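Local atomic coordinates of DPS family protein (Vibrio cholerae O1 biovar El Tor, PDB entry 3IQ1), a protein that forms a twelve-subunit assembly that probably binds and oxidises ferrous iron and stores it as ferric iron. Residues Leu19-Phe33 / Phe114-Ala128. Residues are numbered along the deposited sequence; the frame is centred on the assembly and turned at random.
Sequences LANALNNLLANYQVF and FSILLHQQRDILELA
Ile-124 is a knob in the hole lined by Leu-19, Ala-22, Leu-23 and Leu-26. Its CG1 rests 3.8 Å from Ala-22 CB. CD1 reaches past that methyl to the backbone O of Ala-22, while CG2 faces the CD2 methyls of Leu-19 and Leu-23. Leu-19 meets the other helix mainly through CD2, which lies 3.6 Å from Leu-127 CD2. The two side chains lie alongside each other, pointing opposite ways.

Leu-117 is the knob toward the other end, set among Leu-26, Asn-29, Tyr-30 and Phe-33. Its two methyls divide the work. CD1 sits over one face of the Tyr-30 ring, 3.9 Å from the ring centroid, in a CH-pi contact. CD2 packs against Asn-29 CB and Leu-26 CD1. Leu-26 is a knob in turn, among Leu-117, Gln-120, Gln-121 and Ile-124. With CG anti to the backbone N (chi1 -178°), it lays CD2 3.7 Å from Gln-121 CG.

The Tyr-30 hydroxyl donates a hydrogen bond of 2.6 Å to Gln-121 OE1, in the carbonyl plane. Gln-147 of helix 134-158 also bonds to this hydroxyl and to Gln-121 NE2, so hydrogen bonds between side chains link three helices. Beyond Leu-117, the edge of Phe-33 meets the face of Phe-114 in a T-shaped pair. The centroids are 4.8 Å apart and the planes stand at 89°.

Segments 19-33 and 114-128 run antiparallel, at 168°, and their axes come within 10.3 Å. Their helices are two members of the four-helix bundle of the ferritin-like fold. Helix 49-76 packs on Leu-23 and Tyr-30, helix 134-158 packs on Phe-114 and Gln-121, and the short helix 85-91 lies against Asn-25.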
# COMPACT_ATOMS: atom_id res chain seq x y z
N LEU B 19 9.02 -40.19 -13.15
CA LEU B 19 8.56 -39.16 -12.19
C LEU B 19 7.44 -38.32 -12.76
O LEU B 19 6.45 -38.06 -12.07
CB LEU B 19 9.72 -38.30 -11.71
CG LEU B 19 10.44 -39.00 -10.56
CD1 LEU B 19 11.94 -38.58 -10.41
CD2 LEU B 19 9.61 -38.97 -9.21
N ALA B 20 7.55 -37.97 -14.02
CA ALA B 20 6.53 -37.12 -14.66
C ALA B 20 5.22 -37.86 -14.77
O ALA B 20 4.16 -37.26 -14.56
CB ALA B 20 6.95 -36.68 -16.02
N ASN B 21 5.29 -39.14 -15.09
CA ASN B 21 4.08 -39.99 -15.11
C ASN B 21 3.33 -39.98 -13.75
O ASN B 21 2.08 -39.78 -13.70
CB ASN B 21 4.43 -41.42 -15.46
CG ASN B 21 4.90 -41.60 -16.89
OD1 ASN B 21 4.71 -40.73 -17.73
ND2 ASN B 21 5.50 -42.78 -17.18
N ALA B 22 4.09 -40.12 -12.67
CA ALA B 22 3.51 -40.12 -11.33
C ALA B 22 2.96 -38.73 -10.96
O ALA B 22 1.87 -38.62 -10.36
CB ALA B 22 4.56 -40.51 -10.28
N LEU B 23 3.71 -37.68 -11.35
CA LEU B 23 3.26 -36.33 -11.17
C LEU B 23 1.94 -36.03 -11.94
O LEU B 23 1.10 -35.27 -11.48
CB LEU B 23 4.33 -35.32 -11.49
CG LEU B 23 5.55 -35.26 -10.52
CD1 LEU B 23 6.68 -34.51 -11.18
CD2 LEU B 23 5.17 -34.62 -9.16
N ASN B 24 1.82 -36.56 -13.13
CA ASN B 24 0.62 -36.41 -13.91
C ASN B 24 -0.54 -37.09 -13.25
O ASN B 24 -1.66 -36.54 -13.25
CB ASN B 24 0.81 -36.97 -15.33
CG ASN B 24 1.07 -35.94 -16.34
OD1 ASN B 24 1.93 -36.13 -17.25
ND2 ASN B 24 0.35 -34.83 -16.24
N ASN B 25 -0.33 -38.26 -12.65
CA ASN B 25 -1.45 -38.91 -11.90
C ASN B 25 -1.84 -38.07 -10.70
O ASN B 25 -2.99 -37.92 -10.35
CB ASN B 25 -1.12 -40.34 -11.51
CG ASN B 25 -1.11 -41.26 -12.69
OD1 ASN B 25 -1.81 -41.04 -13.71
ND2 ASN B 25 -0.36 -42.38 -12.55
N LEU B 26 -0.85 -37.48 -10.06
CA LEU B 26 -1.12 -36.57 -8.96
C LEU B 26 -1.95 -35.37 -9.42
O LEU B 26 -2.89 -34.97 -8.74
CB LEU B 26 0.16 -36.11 -8.30
CG LEU B 26 0.07 -35.18 -7.07
CD1 LEU B 26 -0.58 -35.83 -5.89
CD2 LEU B 26 1.46 -34.67 -6.73
N LEU B 27 -1.56 -34.77 -10.53
CA LEU B 27 -2.25 -33.62 -11.13
C LEU B 27 -3.71 -33.96 -11.41
O LEU B 27 -4.59 -33.17 -11.11
CB LEU B 27 -1.50 -33.20 -12.40
CG LEU B 27 -2.16 -32.10 -13.23
CD1 LEU B 27 -2.34 -30.83 -12.41
CD2 LEU B 27 -1.34 -31.83 -14.46
N ALA B 28 -3.96 -35.15 -11.94
CA ALA B 28 -5.34 -35.63 -12.14
C ALA B 28 -6.17 -35.63 -10.87
O ALA B 28 -7.32 -35.18 -10.87
CB ALA B 28 -5.33 -37.01 -12.76
N ASN B 29 -5.57 -36.14 -9.79
CA ASN B 29 -6.22 -36.12 -8.52
C ASN B 29 -6.48 -34.70 -8.05
O ASN B 29 -7.56 -34.41 -7.55
CB ASN B 29 -5.42 -36.90 -7.50
CG ASN B 29 -5.59 -38.43 -7.67
OD1 ASN B 29 -4.57 -39.17 -7.67
ND2 ASN B 29 -6.77 -38.89 -7.79
N TYR B 30 -5.49 -33.82 -8.16
CA TYR B 30 -5.71 -32.43 -7.80
C TYR B 30 -6.87 -31.80 -8.52
O TYR B 30 -7.62 -31.00 -7.93
CB TYR B 30 -4.47 -31.57 -8.01
CG TYR B 30 -3.53 -31.44 -6.86
CD1 TYR B 30 -2.48 -32.33 -6.67
CD2 TYR B 30 -3.67 -30.43 -5.95
CE1 TYR B 30 -1.62 -32.21 -5.62
CE2 TYR B 30 -2.76 -30.30 -4.88
CZ TYR B 30 -1.78 -31.19 -4.71
OH TYR B 30 -0.92 -31.05 -3.63
N GLN B 31 -6.99 -32.09 -9.80
CA GLN B 31 -7.94 -31.40 -10.66
C GLN B 31 -9.37 -31.84 -10.25
O GLN B 31 -10.25 -30.98 -10.07
CB GLN B 31 -7.61 -31.67 -12.12
CG GLN B 31 -6.41 -30.87 -12.62
CD GLN B 31 -6.72 -29.42 -12.98
OE1 GLN B 31 -7.50 -28.77 -12.27
NE2 GLN B 31 -6.03 -28.89 -14.00
N VAL B 32 -9.59 -33.15 -10.10
CA VAL B 32 -10.88 -33.63 -9.62
C VAL B 32 -11.20 -33.12 -8.23
O VAL B 32 -12.32 -32.67 -7.96
CB VAL B 32 -10.98 -35.16 -9.69
CG1 VAL B 32 -12.36 -35.67 -9.12
CG2 VAL B 32 -10.84 -35.67 -11.14
N PHE B 33 -10.21 -33.07 -7.36
CA PHE B 33 -10.41 -32.59 -6.01
C PHE B 33 -10.75 -31.09 -5.99
O PHE B 33 -11.61 -30.65 -5.21
CB PHE B 33 -9.13 -32.88 -5.24
CG PHE B 33 -9.22 -32.70 -3.73
CD1 PHE B 33 -10.21 -33.30 -2.97
CD2 PHE B 33 -8.21 -32.04 -3.09
CE1 PHE B 33 -10.24 -33.20 -1.60
CE2 PHE B 33 -8.23 -31.92 -1.68
CZ PHE B 33 -9.25 -32.52 -0.94
N PHE B 114 -7.40 -35.23 0.69
CA PHE B 114 -6.05 -34.89 1.12
C PHE B 114 -5.27 -36.12 1.55
O PHE B 114 -4.05 -36.20 1.39
CB PHE B 114 -6.01 -33.80 2.23
CG PHE B 114 -6.18 -32.41 1.71
CD1 PHE B 114 -5.24 -31.84 0.86
CD2 PHE B 114 -7.29 -31.62 2.08
CE1 PHE B 114 -5.40 -30.57 0.38
CE2 PHE B 114 -7.45 -30.35 1.60
CZ PHE B 114 -6.50 -29.81 0.76
N SER B 115 -5.96 -37.11 2.11
CA SER B 115 -5.26 -38.27 2.49
C SER B 115 -4.61 -39.01 1.28
O SER B 115 -3.49 -39.51 1.38
CB SER B 115 -6.12 -39.11 3.44
OG SER B 115 -6.38 -38.33 4.67
N ILE B 116 -5.30 -39.04 0.14
CA ILE B 116 -4.80 -39.54 -1.16
C ILE B 116 -3.65 -38.67 -1.69
O ILE B 116 -2.60 -39.17 -2.07
CB ILE B 116 -5.94 -39.66 -2.21
CG1 ILE B 116 -6.82 -40.86 -1.82
CG2 ILE B 116 -5.36 -39.82 -3.57
CD1 ILE B 116 -8.10 -40.97 -2.58
N LEU B 117 -3.82 -37.36 -1.70
CA LEU B 117 -2.73 -36.49 -2.14
C LEU B 117 -1.48 -36.75 -1.30
O LEU B 117 -0.37 -36.83 -1.81
CB LEU B 117 -3.15 -35.00 -2.10
CG LEU B 117 -4.34 -34.62 -2.97
CD1 LEU B 117 -4.51 -33.08 -2.89
CD2 LEU B 117 -4.16 -35.10 -4.41
N LEU B 118 -1.62 -36.78 0.02
CA LEU B 118 -0.44 -36.95 0.87
C LEU B 118 0.25 -38.27 0.58
O LEU B 118 1.46 -38.32 0.49
CB LEU B 118 -0.83 -36.92 2.36
CG LEU B 118 -1.09 -35.55 2.94
CD1 LEU B 118 -1.72 -35.68 4.31
CD2 LEU B 118 0.15 -34.67 3.03
N HIS B 119 -0.53 -39.34 0.45
CA HIS B 119 0.00 -40.68 0.21
C HIS B 119 0.78 -40.66 -1.11
O HIS B 119 1.92 -41.18 -1.18
CB HIS B 119 -1.19 -41.63 0.17
CG HIS B 119 -0.83 -43.06 0.09
ND1 HIS B 119 -0.57 -43.69 -1.11
CD2 HIS B 119 -0.79 -44.02 1.04
CE1 HIS B 119 -0.31 -44.96 -0.89
NE2 HIS B 119 -0.47 -45.20 0.41
N GLN B 120 0.20 -40.07 -2.15
CA GLN B 120 0.84 -40.06 -3.49
C GLN B 120 2.08 -39.17 -3.49
O GLN B 120 3.10 -39.52 -4.07
CB GLN B 120 -0.08 -39.54 -4.58
CG GLN B 120 -0.94 -40.44 -5.22
CD GLN B 120 -1.63 -39.63 -6.33
OE1 GLN B 120 -2.28 -38.64 -6.03
NE2 GLN B 120 -1.34 -39.92 -7.53
N GLN B 121 2.00 -38.04 -2.77
CA GLN B 121 3.16 -37.13 -2.66
C GLN B 121 4.32 -37.78 -1.91
O GLN B 121 5.45 -37.60 -2.33
CB GLN B 121 2.73 -35.81 -2.05
CG GLN B 121 1.82 -35.06 -3.02
CD GLN B 121 0.95 -33.97 -2.50
OE1 GLN B 121 0.45 -33.20 -3.30
NE2 GLN B 121 0.86 -33.78 -1.18
N ARG B 122 4.06 -38.57 -0.86
CA ARG B 122 5.11 -39.28 -0.17
C ARG B 122 5.79 -40.34 -1.08
O ARG B 122 7.01 -40.52 -1.06
CB ARG B 122 4.55 -39.95 1.07
CG ARG B 122 4.13 -38.91 2.13
CD ARG B 122 3.35 -39.57 3.22
NE ARG B 122 2.98 -38.62 4.26
CZ ARG B 122 1.81 -38.58 4.88
NH1 ARG B 122 0.85 -39.48 4.59
NH2 ARG B 122 1.58 -37.64 5.83
N ASP B 123 4.98 -41.00 -1.90
CA ASP B 123 5.55 -41.97 -2.83
C ASP B 123 6.44 -41.31 -3.87
O ASP B 123 7.54 -41.80 -4.13
CB ASP B 123 4.45 -42.73 -3.54
CG ASP B 123 3.85 -43.83 -2.70
OD1 ASP B 123 4.42 -44.20 -1.64
OD2 ASP B 123 2.83 -44.41 -3.16
N ILE B 124 5.98 -40.18 -4.41
CA ILE B 124 6.78 -39.42 -5.35
C ILE B 124 8.05 -38.90 -4.70
O ILE B 124 9.14 -38.93 -5.29
CB ILE B 124 5.98 -38.28 -6.03
CG1 ILE B 124 4.86 -38.87 -6.88
CG2 ILE B 124 6.93 -37.39 -6.87
CD1 ILE B 124 3.80 -37.84 -7.30
N LEU B 125 7.92 -38.37 -3.47
CA LEU B 125 9.10 -37.93 -2.74
C LEU B 125 10.14 -39.03 -2.61
O LEU B 125 11.34 -38.80 -2.82
CB LEU B 125 8.73 -37.41 -1.35
CG LEU B 125 9.85 -36.96 -0.44
CD1 LEU B 125 10.57 -35.82 -1.03
CD2 LEU B 125 9.23 -36.55 0.91
N GLU B 126 9.69 -40.21 -2.25
CA GLU B 126 10.61 -41.34 -2.09
C GLU B 126 11.30 -41.68 -3.41
O GLU B 126 12.51 -41.89 -3.46
CB GLU B 126 9.85 -42.58 -1.59
CG GLU B 126 10.73 -43.71 -1.18
CD GLU B 126 9.99 -44.85 -0.44
OE1 GLU B 126 8.92 -44.61 0.17
OE2 GLU B 126 10.53 -45.98 -0.48
N LEU B 127 10.53 -41.75 -4.49
CA LEU B 127 11.09 -42.10 -5.82
C LEU B 127 12.11 -41.04 -6.24
O LEU B 127 13.19 -41.34 -6.74
CB LEU B 127 9.95 -42.18 -6.83
CG LEU B 127 10.38 -42.51 -8.26
CD1 LEU B 127 11.12 -43.87 -8.32
CD2 LEU B 127 9.14 -42.53 -9.18
N ALA B 128 11.75 -39.77 -6.06
CA ALA B 128 12.62 -38.68 -6.45
C ALA B 128 13.94 -38.75 -5.66
O ALA B 128 15.01 -38.48 -6.19
CB ALA B 128 11.95 -37.33 -6.20